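Local coordinates for enoyl-CoA hydratase/isomerase family protein (Bacillus anthracis, PDB 3KQF) that probably catalyses the reversible addition of water to the double bond of 2-enoyl-CoA thioesters, as crotonase-fold enoyl-CoA hydratases do in fatty acid breakdown, at residues L7-V12 with L24-Q29; T16-K21 with N53-I58; E39-I44 with R92-M97; T46-E51 with E99-P104; P209-L214 with E239-T244. All blocks are in the same frame, centred on the assembly; numbering follows the deposited sequence.

The five contacts run from the edge of the main sheet of a crotonase fold to its C-terminal helices. Contact 1 meets contact 2 where V12 packs on V20 in neighbouring strands. It meets contact 3 through E40, whose carboxylate takes the backbone N-H groups of Q8 and N9. Contacts 3 and 4 share helix 35-49 and have centres about 11 Å apart. Contacts 2 and 4 are closest, with centres about 10 Å apart; Q103 and P104 bond to T54 and V57. R213 of contact 5 bonds to O of E51 and weakly to O of T54, tying contact 5 to contacts 4 and 2. Contacts 1 and 5 lie about 35 Å apart, centre to centre, on opposite sides of the chain's centre.

Contact 1 (L7-V12 with L24-Q29); sequences LQNISV and LNRERQ
L24 packs on I10 where the edge strand 10-13 runs antiparallel to strand 19-24. The two form a non-hydrogen-bonded pair and put their side chains on the same face of the sheet. CD2 of L24 lies 4.2 Å from CG2 of I10, a loose apolar touch.

N25 carries the direct backbone link. Its N donates to O of N9 at 2.8 Å, with the donor tilted 34° from the carbonyl plane. The side chain of N25 turns toward segment 7-12, with CG anti to the backbone N (chi1 -167°). CB then lies against the backbone of N9 and I10, and ND2 points to a water, 2.9 Å away. That water also donates to O of L7 and O of I10, so it joins three groups of the two segments. ND2 of N25 is 3.6 Å from OG of S11, a plain contact. A second water lies within bonding distance of O of N25 and O of Q8.

R26 runs beside N9, both side chains pointing the same way. CD of R26 is 3.6 Å from OD1 of N9, and the amide and guanidinium planes stand 89° apart. A third water accepts from NE of R26 at 3.0 Å, in the guanidinium plane; its bonds to OD1 of N9 and OE1 of Q29 are weak. CB of Q29 lies over one face of the guanidinium. NH1 of R26 turns elsewhere, to D72 and S32.

One direct bond and two closely placed waters join the segments, with a third water bridging weakly. The chemistry is thus that of a hydrated sheet edge, where water meets backbone carbonyls at and just before the start of the edge strand.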
# COMPACT_ATOMS: atom_id res chain seq x y z
N LEU A 7 -20.90 17.17 29.43
CA LEU A 7 -20.93 16.46 28.12
C LEU A 7 -22.18 15.58 28.04
O LEU A 7 -22.40 14.73 28.90
CB LEU A 7 -19.69 15.60 27.96
CG LEU A 7 -18.34 16.30 27.95
CD1 LEU A 7 -17.24 15.26 27.96
CD2 LEU A 7 -18.21 17.23 26.74
N GLN A 8 -22.99 15.78 27.00
CA GLN A 8 -24.21 15.01 26.83
C GLN A 8 -24.18 14.00 25.68
O GLN A 8 -24.92 13.03 25.71
CB GLN A 8 -25.40 15.95 26.62
CG GLN A 8 -25.73 16.86 27.79
CD GLN A 8 -27.04 17.59 27.60
OE1 GLN A 8 -27.70 17.46 26.57
NE2 GLN A 8 -27.44 18.36 28.61
N ASN A 9 -23.35 14.25 24.68
CA ASN A 9 -23.28 13.40 23.50
C ASN A 9 -22.06 12.46 23.46
O ASN A 9 -22.00 11.58 22.60
CB ASN A 9 -23.31 14.28 22.25
CG ASN A 9 -24.64 15.02 22.10
OD1 ASN A 9 -25.69 14.41 21.90
ND2 ASN A 9 -24.59 16.34 22.19
N ILE A 10 -21.10 12.68 24.35
CA ILE A 10 -19.95 11.79 24.45
C ILE A 10 -19.64 11.53 25.92
O ILE A 10 -20.13 12.23 26.80
CB ILE A 10 -18.70 12.32 23.74
CG1 ILE A 10 -18.16 13.57 24.43
CG2 ILE A 10 -18.96 12.60 22.25
CD1 ILE A 10 -16.89 14.08 23.78
N SER A 11 -18.84 10.50 26.16
CA SER A 11 -18.41 10.12 27.50
C SER A 11 -16.90 10.09 27.46
O SER A 11 -16.32 9.67 26.46
CB SER A 11 -18.93 8.73 27.87
OG SER A 11 -20.34 8.68 27.87
N VAL A 12 -16.24 10.56 28.51
CA VAL A 12 -14.78 10.52 28.56
C VAL A 12 -14.40 9.78 29.83
O VAL A 12 -14.90 10.12 30.90
CB VAL A 12 -14.15 11.92 28.58
CG1 VAL A 12 -12.63 11.82 28.69
CG2 VAL A 12 -14.52 12.69 27.34
N LEU A 24 -18.56 7.74 21.83
CA LEU A 24 -19.70 8.45 21.24
C LEU A 24 -20.90 7.93 22.03
O LEU A 24 -21.05 6.73 22.21
CB LEU A 24 -19.84 8.19 19.74
CG LEU A 24 -18.64 8.51 18.86
CD1 LEU A 24 -18.97 8.25 17.41
CD2 LEU A 24 -18.15 9.94 19.04
N ASN A 25 -21.75 8.84 22.50
CA ASN A 25 -22.87 8.48 23.38
C ASN A 25 -24.25 8.96 22.92
O ASN A 25 -24.90 9.75 23.60
CB ASN A 25 -22.58 9.01 24.79
CG ASN A 25 -23.51 8.42 25.84
OD1 ASN A 25 -23.98 7.29 25.72
ND2 ASN A 25 -23.77 9.19 26.90
N ARG A 26 -24.68 8.44 21.78
CA ARG A 26 -25.98 8.72 21.22
C ARG A 26 -26.53 7.39 20.71
O ARG A 26 -26.85 7.26 19.54
CB ARG A 26 -25.88 9.72 20.07
CG ARG A 26 -25.29 11.07 20.41
CD ARG A 26 -25.50 11.99 19.21
NE ARG A 26 -26.90 12.34 19.05
CZ ARG A 26 -27.51 12.62 17.90
NH1 ARG A 26 -26.86 12.53 16.74
NH2 ARG A 26 -28.80 12.94 17.91
N GLU A 27 -26.65 6.41 21.61
CA GLU A 27 -27.12 5.06 21.22
C GLU A 27 -28.43 5.04 20.43
O GLU A 27 -28.53 4.31 19.43
CB GLU A 27 -27.27 4.12 22.42
CG GLU A 27 -25.99 3.77 23.12
CD GLU A 27 -26.21 2.76 24.26
OE1 GLU A 27 -27.04 1.84 24.11
OE2 GLU A 27 -25.52 2.90 25.29
N ARG A 28 -29.43 5.80 20.88
CA ARG A 28 -30.74 5.86 20.19
C ARG A 28 -30.60 6.30 18.74
O ARG A 28 -31.44 5.96 17.90
CB ARG A 28 -31.70 6.86 20.85
CG ARG A 28 -32.20 6.51 22.23
CD ARG A 28 -33.21 7.56 22.71
NE ARG A 28 -34.48 7.53 21.97
CZ ARG A 28 -35.51 8.35 22.19
NH1 ARG A 28 -35.44 9.29 23.12
NH2 ARG A 28 -36.63 8.23 21.47
N GLN A 29 -29.58 7.11 18.47
CA GLN A 29 -29.34 7.63 17.13
C GLN A 29 -28.19 6.91 16.41
O GLN A 29 -27.63 7.43 15.45
CB GLN A 29 -29.08 9.15 17.22
CG GLN A 29 -30.24 10.01 17.81
CD GLN A 29 -30.28 10.12 19.35
OE1 GLN A 29 -29.40 9.62 20.06
NE2 GLN A 29 -31.31 10.80 19.86
O HOH W 1 -22.85 11.80 27.89
O HOH W 2 -26.61 11.73 24.19
O HOH W 3 -28.45 12.50 21.66

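Contact 2 (T16-K21 with N53-I58); sequences TPHVVK and NTRVVI
O of H18 is gripped by two successive backbone N-H groups. N of R55 donates at 2.7 Å, tilted 24° from the carbonyl plane. N of V56 donates at 3.1 Å and comes nearly along the C=O axis. H18 is the third residue of a type II turn from T16 to V19, which leads into strand 19-24.

From there strands 19-24 and 56-61 run parallel. N of V20 donates to O of V56, and O of V20 accepts from N of I58 at 2.8 Å. V20 and V57 lie side by side on one face of the sheet, CG1 of V20 3.6 Å from CG2 of V57. CG1 of V20 also touches CG2 of T54. On the other face CD1 of I58 meets CG1 of V19 at 3.8 Å.

At the sheet's end the extended R55 chain lies along H18. Its guanidinium stacks flat on the imidazole, centres 3.9 Å apart and planes at 17°. NH1 and NH2 of R55 bond to the carbonyls of A205 and Y262. At the ring edge, in plane, CD2 of H18 faces O of N53 at 3.2 Å. A water joins NE2 of H18 to OD1 of N53.

This is the parallel pairing of a beta-alpha-beta unit with helix 35-49 as the crossover. The flat stack of the guanidinium on H18 would probably disfavour a second positive charge on the ring.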
# COMPACT_ATOMS: atom_id res chain seq x y z
N THR A 16 -8.23 4.14 33.29
CA THR A 16 -6.94 3.49 33.09
C THR A 16 -5.81 4.53 33.01
O THR A 16 -5.86 5.42 32.16
CB THR A 16 -6.97 2.66 31.81
OG1 THR A 16 -8.15 1.84 31.80
CG2 THR A 16 -5.71 1.79 31.69
N PRO A 17 -4.79 4.40 33.87
CA PRO A 17 -3.65 5.34 33.87
C PRO A 17 -2.98 5.54 32.50
O PRO A 17 -2.72 4.57 31.78
CB PRO A 17 -2.67 4.70 34.84
CG PRO A 17 -3.52 3.90 35.76
CD PRO A 17 -4.68 3.41 34.96
N HIS A 18 -2.72 6.81 32.16
CA HIS A 18 -2.12 7.23 30.88
C HIS A 18 -3.02 6.98 29.66
O HIS A 18 -2.63 7.27 28.53
CB HIS A 18 -0.76 6.58 30.62
CG HIS A 18 0.24 6.79 31.72
ND1 HIS A 18 0.79 5.74 32.43
CD2 HIS A 18 0.78 7.91 32.24
CE1 HIS A 18 1.63 6.21 33.33
NE2 HIS A 18 1.64 7.53 33.24
N VAL A 19 -4.21 6.42 29.88
CA VAL A 19 -5.13 6.11 28.77
C VAL A 19 -6.49 6.77 28.96
O VAL A 19 -7.07 6.69 30.04
CB VAL A 19 -5.35 4.58 28.63
CG1 VAL A 19 -6.33 4.26 27.50
CG2 VAL A 19 -4.00 3.89 28.40
N VAL A 20 -6.98 7.44 27.91
CA VAL A 20 -8.29 8.07 27.93
C VAL A 20 -9.15 7.38 26.89
O VAL A 20 -8.68 7.10 25.79
CB VAL A 20 -8.24 9.61 27.67
CG1 VAL A 20 -7.68 9.92 26.33
CG2 VAL A 20 -9.64 10.23 27.86
N LYS A 21 -10.39 7.07 27.24
CA LYS A 21 -11.34 6.40 26.34
C LYS A 21 -12.49 7.34 26.10
O LYS A 21 -13.18 7.74 27.05
CB LYS A 21 -11.86 5.08 26.94
CG LYS A 21 -12.83 4.33 26.04
CD LYS A 21 -13.40 3.06 26.67
CE LYS A 21 -14.36 3.36 27.80
NZ LYS A 21 -15.13 2.16 28.20
N ASN A 53 0.23 13.87 30.55
CA ASN A 53 0.04 12.63 31.31
C ASN A 53 -0.72 11.57 30.50
O ASN A 53 -0.69 10.38 30.85
CB ASN A 53 -0.71 12.93 32.61
CG ASN A 53 -0.79 11.73 33.53
OD1 ASN A 53 0.06 10.83 33.48
ND2 ASN A 53 -1.79 11.72 34.40
N THR A 54 -1.40 11.99 29.44
CA THR A 54 -2.18 11.07 28.60
C THR A 54 -1.31 10.53 27.48
O THR A 54 -0.82 11.29 26.64
CB THR A 54 -3.43 11.74 28.03
OG1 THR A 54 -4.27 12.13 29.12
CG2 THR A 54 -4.20 10.78 27.12
N ARG A 55 -1.12 9.21 27.46
CA ARG A 55 -0.22 8.60 26.48
C ARG A 55 -0.88 7.93 25.28
O ARG A 55 -0.24 7.78 24.26
CB ARG A 55 0.70 7.59 27.17
CG ARG A 55 1.67 8.24 28.17
CD ARG A 55 2.52 7.22 28.92
NE ARG A 55 3.39 7.88 29.90
CZ ARG A 55 4.35 7.28 30.59
NH1 ARG A 55 4.62 5.99 30.42
NH2 ARG A 55 5.06 8.00 31.45
N VAL A 56 -2.14 7.53 25.43
CA VAL A 56 -2.87 6.83 24.39
C VAL A 56 -4.33 7.16 24.57
O VAL A 56 -4.82 7.31 25.72
CB VAL A 56 -2.73 5.28 24.49
CG1 VAL A 56 -3.44 4.60 23.32
CG2 VAL A 56 -1.27 4.84 24.53
N VAL A 57 -5.03 7.21 23.45
CA VAL A 57 -6.45 7.48 23.40
C VAL A 57 -7.18 6.33 22.71
O VAL A 57 -6.72 5.78 21.68
CB VAL A 57 -6.72 8.78 22.57
CG1 VAL A 57 -8.24 9.05 22.46
CG2 VAL A 57 -5.98 9.98 23.19
N ILE A 58 -8.33 5.97 23.26
CA ILE A 58 -9.20 4.97 22.64
C ILE A 58 -10.51 5.67 22.23
O ILE A 58 -11.09 6.41 23.03
CB ILE A 58 -9.52 3.80 23.60
CG1 ILE A 58 -8.24 3.05 23.95
CG2 ILE A 58 -10.53 2.83 22.94
CD1 ILE A 58 -8.39 2.09 25.16
O HOH W 4 1.88 9.40 34.89

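Contact 3 (E39-I44 with R92-M97); sequences EELQNI and RTTMEM
This is a helix-helix contact between helix 35-49 and helix 81-99, centred on one hydrogen bond with van der Waals contacts round it. The short segments run at 25° to each other, with axes 10.0 Å apart at their closest. Q42 and T94 have the nearest CA atoms.

The Q42 side chain is extended beyond CG and crosses T94 at about a right angle. Its NE2 donates to OG1 of T94 at 3.0 Å, with the hydroxyl oxygen close to the amide plane and an N-H...O angle of 161°. OG1 of T94 also bonds to O of M90, one turn back in its own helix. That leaves CG2 of T94, anti to the backbone N, to meet CD2 of L41 at 3.7 Å.

M97, a selenomethionine, crosses the Q42 chain. Its SE lies 3.7 Å from CG of Q42. A bend at the last torsion (chi3 62°) brings CE to 3.3 Å from O of Q42. NE2 of Q42 also passes CG2 of T93.

T94 and M97 also touch L45 of helix 35-49. That helix meets strand 10-13 as well, through I44. M95 faces helix 116-123, while R92 and E96 pack on K235 and L231 of a second subunit.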
# COMPACT_ATOMS: atom_id res chain seq x y z
N GLU A 39 -19.14 19.36 18.25
CA GLU A 39 -18.69 20.46 19.14
C GLU A 39 -18.03 19.91 20.41
O GLU A 39 -16.94 20.34 20.78
CB GLU A 39 -19.88 21.35 19.52
CG GLU A 39 -19.59 22.43 20.58
CD GLU A 39 -18.63 23.50 20.12
OE1 GLU A 39 -18.37 23.59 18.90
OE2 GLU A 39 -18.16 24.27 20.99
N GLU A 40 -18.71 18.98 21.08
CA GLU A 40 -18.18 18.36 22.30
C GLU A 40 -16.89 17.58 22.06
O GLU A 40 -15.95 17.62 22.88
CB GLU A 40 -19.22 17.44 22.96
CG GLU A 40 -20.38 18.18 23.56
CD GLU A 40 -21.39 17.27 24.25
OE1 GLU A 40 -21.27 16.04 24.14
OE2 GLU A 40 -22.30 17.81 24.93
N LEU A 41 -16.85 16.85 20.94
CA LEU A 41 -15.69 16.07 20.59
C LEU A 41 -14.50 16.98 20.32
O LEU A 41 -13.41 16.73 20.81
CB LEU A 41 -16.01 15.14 19.41
CG LEU A 41 -14.96 14.10 19.03
CD1 LEU A 41 -14.49 13.26 20.23
CD2 LEU A 41 -15.55 13.20 17.93
N GLN A 42 -14.70 18.07 19.58
CA GLN A 42 -13.62 19.02 19.32
C GLN A 42 -13.07 19.62 20.62
O GLN A 42 -11.88 19.82 20.76
CB GLN A 42 -14.06 20.13 18.38
CG GLN A 42 -14.36 19.68 16.94
CD GLN A 42 -14.71 20.85 16.02
OE1 GLN A 42 -14.79 21.99 16.45
NE2 GLN A 42 -14.93 20.55 14.73
N ASN A 43 -13.96 19.95 21.56
CA ASN A 43 -13.53 20.53 22.84
C ASN A 43 -12.67 19.55 23.64
O ASN A 43 -11.65 19.94 24.20
CB ASN A 43 -14.74 21.00 23.66
CG ASN A 43 -15.52 22.13 22.98
OD1 ASN A 43 -15.03 22.76 22.04
ND2 ASN A 43 -16.73 22.39 23.46
N ILE A 44 -13.07 18.28 23.70
CA ILE A 44 -12.29 17.28 24.44
C ILE A 44 -10.97 16.99 23.71
O ILE A 44 -9.95 16.79 24.35
CB ILE A 44 -13.07 15.97 24.69
CG1 ILE A 44 -12.21 15.00 25.53
CG2 ILE A 44 -13.46 15.31 23.40
CD1 ILE A 44 -11.80 15.53 26.87
N ARG A 92 -15.01 17.27 8.83
CA ARG A 92 -13.64 17.08 8.36
C ARG A 92 -12.60 17.66 9.34
O ARG A 92 -11.56 17.05 9.55
CB ARG A 92 -13.42 17.58 6.92
CG ARG A 92 -13.20 19.03 6.72
CD ARG A 92 -12.68 19.26 5.28
NE ARG A 92 -13.59 18.70 4.28
CZ ARG A 92 -14.60 19.34 3.71
NH1 ARG A 92 -14.87 20.61 4.00
NH2 ARG A 92 -15.36 18.70 2.82
N THR A 93 -12.93 18.79 9.97
CA THR A 93 -12.03 19.41 10.96
C THR A 93 -11.83 18.49 12.17
O THR A 93 -10.74 18.37 12.71
CB THR A 93 -12.59 20.75 11.43
OG1 THR A 93 -12.55 21.67 10.33
CG2 THR A 93 -11.77 21.34 12.58
N THR A 94 -12.91 17.85 12.60
CA THR A 94 -12.83 16.92 13.72
C THR A 94 -11.88 15.74 13.40
O THR A 94 -11.06 15.34 14.24
CB THR A 94 -14.23 16.41 14.07
OG1 THR A 94 -15.08 17.54 14.30
CG2 THR A 94 -14.19 15.53 15.33
N MSE A 95 -11.98 15.20 12.18
CA MSE A 95 -11.11 14.12 11.75
C MSE A 95 -9.63 14.56 11.80
O MSE A 95 -8.78 13.82 12.26
CB MSE A 95 -11.43 13.65 10.33
CG MSE A 95 -12.87 13.26 10.09
SE MSE A 95 -13.53 12.00 11.40
CE MSE A 95 -15.34 11.70 10.75
N GLU A 96 -9.35 15.76 11.32
CA GLU A 96 -7.98 16.29 11.36
C GLU A 96 -7.46 16.39 12.78
O GLU A 96 -6.31 16.09 13.05
CB GLU A 96 -7.90 17.64 10.67
CG GLU A 96 -8.19 17.54 9.20
CD GLU A 96 -8.26 18.88 8.53
OE1 GLU A 96 -8.85 19.82 9.12
OE2 GLU A 96 -7.77 18.98 7.38
N MSE A 97 -8.32 16.82 13.71
CA MSE A 97 -7.91 16.95 15.10
C MSE A 97 -7.58 15.59 15.73
O MSE A 97 -6.65 15.48 16.55
CB MSE A 97 -8.98 17.68 15.91
CG MSE A 97 -9.21 19.12 15.47
SE MSE A 97 -10.65 19.95 16.53
CE MSE A 97 -9.76 19.81 18.21

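Contact 4 (T46-E51 with E99-P104)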
# COMPACT_ATOMS: atom_id res chain seq x y z
N THR A 46 -9.22 19.13 22.07
CA THR A 46 -8.36 20.28 22.41
C THR A 46 -7.72 20.11 23.77
O THR A 46 -6.57 20.50 23.98
CB THR A 46 -9.14 21.61 22.39
OG1 THR A 46 -9.72 21.79 21.11
CG2 THR A 46 -8.23 22.81 22.71
N GLN A 47 -8.47 19.54 24.71
CA GLN A 47 -7.96 19.29 26.06
C GLN A 47 -6.88 18.19 26.03
O GLN A 47 -5.78 18.38 26.52
CB GLN A 47 -9.12 18.93 27.00
CG GLN A 47 -8.72 18.66 28.44
CD GLN A 47 -9.92 18.67 29.40
OE1 GLN A 47 -11.08 18.61 28.98
NE2 GLN A 47 -9.63 18.73 30.71
N ILE A 48 -7.20 17.06 25.42
CA ILE A 48 -6.27 15.93 25.32
C ILE A 48 -4.96 16.31 24.60
O ILE A 48 -3.88 15.85 24.97
CB ILE A 48 -6.94 14.73 24.64
CG1 ILE A 48 -8.09 14.22 25.52
CG2 ILE A 48 -5.92 13.61 24.40
CD1 ILE A 48 -9.05 13.27 24.80
N ASN A 49 -5.08 17.19 23.60
CA ASN A 49 -3.93 17.67 22.85
C ASN A 49 -2.83 18.26 23.78
O ASN A 49 -1.64 18.16 23.47
CB ASN A 49 -4.40 18.70 21.81
CG ASN A 49 -3.35 19.00 20.78
OD1 ASN A 49 -3.11 18.18 19.89
ND2 ASN A 49 -2.79 20.20 20.82
N GLU A 50 -3.25 18.83 24.91
CA GLU A 50 -2.34 19.45 25.87
C GLU A 50 -2.08 18.61 27.13
O GLU A 50 -1.47 19.09 28.08
CB GLU A 50 -2.90 20.82 26.27
CG GLU A 50 -3.01 21.79 25.10
CD GLU A 50 -1.66 22.21 24.55
OE1 GLU A 50 -0.83 22.71 25.33
OE2 GLU A 50 -1.45 22.07 23.33
N GLU A 51 -2.53 17.36 27.13
CA GLU A 51 -2.34 16.47 28.28
C GLU A 51 -1.06 15.63 28.18
O GLU A 51 -1.05 14.61 27.51
CB GLU A 51 -3.55 15.56 28.48
CG GLU A 51 -4.76 16.23 29.09
CD GLU A 51 -5.96 15.30 29.20
OE1 GLU A 51 -5.87 14.12 28.78
OE2 GLU A 51 -7.01 15.74 29.70
N GLU A 99 -6.54 12.91 14.03
CA GLU A 99 -5.34 12.48 13.36
C GLU A 99 -4.10 13.18 13.91
O GLU A 99 -3.06 12.54 14.09
CB GLU A 99 -5.48 12.70 11.86
CG GLU A 99 -4.48 11.94 11.04
CD GLU A 99 -4.82 11.96 9.56
OE1 GLU A 99 -4.88 10.86 8.95
OE2 GLU A 99 -5.06 13.05 9.01
N GLN A 100 -4.22 14.47 14.20
CA GLN A 100 -3.10 15.27 14.71
C GLN A 100 -2.84 15.28 16.22
O GLN A 100 -1.94 15.98 16.68
CB GLN A 100 -3.21 16.69 14.17
CG GLN A 100 -3.10 16.72 12.65
CD GLN A 100 -3.41 18.08 12.07
OE1 GLN A 100 -3.60 19.05 12.80
NE2 GLN A 100 -3.48 18.16 10.73
N LEU A 101 -3.59 14.50 16.99
CA LEU A 101 -3.28 14.37 18.42
C LEU A 101 -1.87 13.80 18.54
O LEU A 101 -1.46 12.95 17.73
CB LEU A 101 -4.23 13.42 19.11
CG LEU A 101 -5.60 13.94 19.47
CD1 LEU A 101 -6.45 12.78 20.01
CD2 LEU A 101 -5.48 15.09 20.47
N PRO A 102 -1.10 14.27 19.54
CA PRO A 102 0.24 13.73 19.67
C PRO A 102 0.23 12.27 20.05
O PRO A 102 1.17 11.52 19.73
CB PRO A 102 0.85 14.56 20.82
CG PRO A 102 -0.28 15.19 21.50
CD PRO A 102 -1.34 15.38 20.47
N GLN A 103 -0.82 11.84 20.73
CA GLN A 103 -0.91 10.47 21.18
C GLN A 103 -1.42 9.52 20.10
O GLN A 103 -2.20 9.93 19.24
CB GLN A 103 -1.90 10.35 22.34
CG GLN A 103 -1.61 11.17 23.59
CD GLN A 103 -2.20 12.57 23.57
OE1 GLN A 103 -2.69 13.06 22.55
NE2 GLN A 103 -2.16 13.23 24.74
N PRO A 104 -1.01 8.25 20.18
CA PRO A 104 -1.65 7.27 19.29
C PRO A 104 -3.16 7.19 19.64
O PRO A 104 -3.55 7.31 20.81
CB PRO A 104 -0.96 5.96 19.68
CG PRO A 104 0.38 6.36 20.13
CD PRO A 104 0.13 7.65 20.89
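Hydrogen bonding centres on Q103, whose amide reaches the end of helix 35-49. NE2 of Q103 donates to O of I48 at 3.1 Å, with an N-H...O angle of 163°. The carbonyl oxygen lies near the plane of the Q103 amide, but the donor stands 39° out of the I48 carbonyl plane. N of E51 reaches the same oxygen from the opposite face, so two donors hold it. A bend at the CB-CG bond (chi2 88°) turns the Q103 amide toward the helix. NE2 also bonds to O of T54, and O of E51 lies 3.3 Å from it. OE1 of Q103 is buried and has no polar partner in the model.

Methyl packing lies round this bond. CG2 of I48 is 3.8 Å from OE1 of Q103 and packs against the amide. It also touches CD2 of L101 at 4.2 Å. The same CD2 sits 3.8 Å from N of N49, against the backbone of N49.

A third set is polar against nonpolar. N49 crosses the ring of P102 at about a right angle, its OD1 3.4 Å from CD of P102. CG of P102 lies 3.8 Å from O of N49.

R213 and K216 of helix 209-222 take further carbonyls here: R213 that of E51, and K216 those of L101 and Q103. P104 touches Y168 of a third subunit.

Two chain passages meet at this place. One is the exit of helix 35-49 toward strand 56-61; the other is the entry from helix 81-99 into strand 105-109. Such junctions, where a helix hands the chain back to the parallel sheet, fit the crotonase fold, which is built from repeated beta-beta-alpha units.

Contact 5 (P209-L214 with E239-T244); sequences PIAVRL and EGVIHT
I210 meets segment 239-244 with both of its branches. CG2, anti to the backbone N, rests 3.8 Å from O of G240. The longer branch reaches on to T244, where the two side chains meet tip to tip, CD1 of I210 3.9 Å from CG2 of T244. The hydroxyl of T244 stays on its own side. OG1 donates to O of V241 at 2.7 Å and, at the N-cap of helix 245-255, also takes N of R247. O of V241 accepts from N of T244 too, so the turn is held by two bonds from one residue.

A211 comes next, and its CA lies 4.0 Å from CG1 of V241. Here helix 209-222 packs against the end of helix 227-242, within the C-terminal helical region of the crotonase fold. A third subunit covers this place as well: A211 touches I144 and V241 touches A143 of that subunit, and E239 forms a salt bridge with its R85.

L214, one turn on from I210, slides past V241 in the opposite direction. Its CD1 touches CG1 of V241 at 3.5 Å. The same methyl lies 3.7 Å from C of G240, directly against the backbone, because G240 has no side chain to stand between them.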
# COMPACT_ATOMS: atom_id res chain seq x y z
N PRO A 209 7.18 7.63 26.16
CA PRO A 209 6.20 8.52 25.52
C PRO A 209 6.77 9.53 24.54
O PRO A 209 6.09 9.91 23.60
CB PRO A 209 5.48 9.21 26.69
CG PRO A 209 6.37 9.02 27.87
CD PRO A 209 7.21 7.79 27.62
N ILE A 210 7.99 10.01 24.78
CA ILE A 210 8.61 10.96 23.84
C ILE A 210 8.88 10.20 22.54
O ILE A 210 8.61 10.69 21.44
CB ILE A 210 9.91 11.57 24.41
CG1 ILE A 210 9.60 12.42 25.63
CG2 ILE A 210 10.65 12.36 23.34
CD1 ILE A 210 10.82 12.98 26.32
N ALA A 211 9.35 8.96 22.68
CA ALA A 211 9.66 8.10 21.54
C ALA A 211 8.41 7.74 20.72
O ALA A 211 8.41 7.83 19.49
CB ALA A 211 10.36 6.80 22.04
N VAL A 212 7.33 7.38 21.41
CA VAL A 212 6.07 7.03 20.74
C VAL A 212 5.53 8.25 19.98
O VAL A 212 5.12 8.14 18.82
CB VAL A 212 5.03 6.47 21.72
CG1 VAL A 212 3.64 6.32 21.05
CG2 VAL A 212 5.49 5.13 22.30
N ARG A 213 5.53 9.41 20.64
CA ARG A 213 5.05 10.65 20.01
C ARG A 213 5.88 11.02 18.80
O ARG A 213 5.33 11.41 17.76
CB ARG A 213 5.01 11.81 21.02
CG ARG A 213 3.98 11.59 22.13
CD ARG A 213 3.60 12.90 22.83
NE ARG A 213 2.60 12.71 23.88
CZ ARG A 213 1.89 13.68 24.45
NH1 ARG A 213 2.02 14.95 24.06
NH2 ARG A 213 1.01 13.39 25.41
N LEU A 214 7.20 10.92 18.93
CA LEU A 214 8.10 11.20 17.79
C LEU A 214 7.90 10.18 16.65
O LEU A 214 7.96 10.55 15.46
CB LEU A 214 9.57 11.27 18.26
CG LEU A 214 9.99 12.55 18.96
CD1 LEU A 214 11.37 12.39 19.65
CD2 LEU A 214 10.03 13.71 17.95
N GLU A 239 17.07 12.62 16.92
CA GLU A 239 17.82 13.56 17.77
C GLU A 239 16.98 13.91 19.00
O GLU A 239 17.52 14.24 20.04
CB GLU A 239 18.17 14.82 16.99
CG GLU A 239 19.05 14.58 15.80
CD GLU A 239 20.44 14.12 16.19
OE1 GLU A 239 20.96 13.17 15.56
OE2 GLU A 239 21.00 14.70 17.14
N GLY A 240 15.66 13.86 18.85
CA GLY A 240 14.75 14.15 19.95
C GLY A 240 14.72 13.09 21.05
O GLY A 240 14.16 13.34 22.10
N VAL A 241 15.27 11.91 20.80
CA VAL A 241 15.26 10.86 21.84
C VAL A 241 16.62 10.55 22.43
O VAL A 241 16.72 10.12 23.58
CB VAL A 241 14.66 9.54 21.32
CG1 VAL A 241 13.22 9.74 21.00
CG2 VAL A 241 15.44 9.01 20.09
N ILE A 242 17.68 10.78 21.67
CA ILE A 242 19.02 10.44 22.16
C ILE A 242 19.50 11.14 23.43
O ILE A 242 20.28 10.55 24.17
CB ILE A 242 20.11 10.47 21.05
CG1 ILE A 242 20.18 11.84 20.36
CG2 ILE A 242 19.85 9.36 20.05
CD1 ILE A 242 21.21 11.88 19.23
N HIS A 243 19.03 12.36 23.71
CA HIS A 243 19.46 13.10 24.92
C HIS A 243 18.48 12.96 26.10
O HIS A 243 18.71 13.52 27.17
CB HIS A 243 19.65 14.60 24.59
CG HIS A 243 20.20 15.42 25.71
ND1 HIS A 243 19.43 15.86 26.77
CD2 HIS A 243 21.45 15.91 25.93
CE1 HIS A 243 20.18 16.57 27.60
NE2 HIS A 243 21.41 16.62 27.11
N THR A 244 17.42 12.18 25.92
CA THR A 244 16.40 12.05 26.96
C THR A 244 16.81 11.16 28.12
O THR A 244 17.64 10.28 27.97
CB THR A 244 15.06 11.51 26.37
OG1 THR A 244 15.23 10.19 25.83
CG2 THR A 244 14.54 12.43 25.27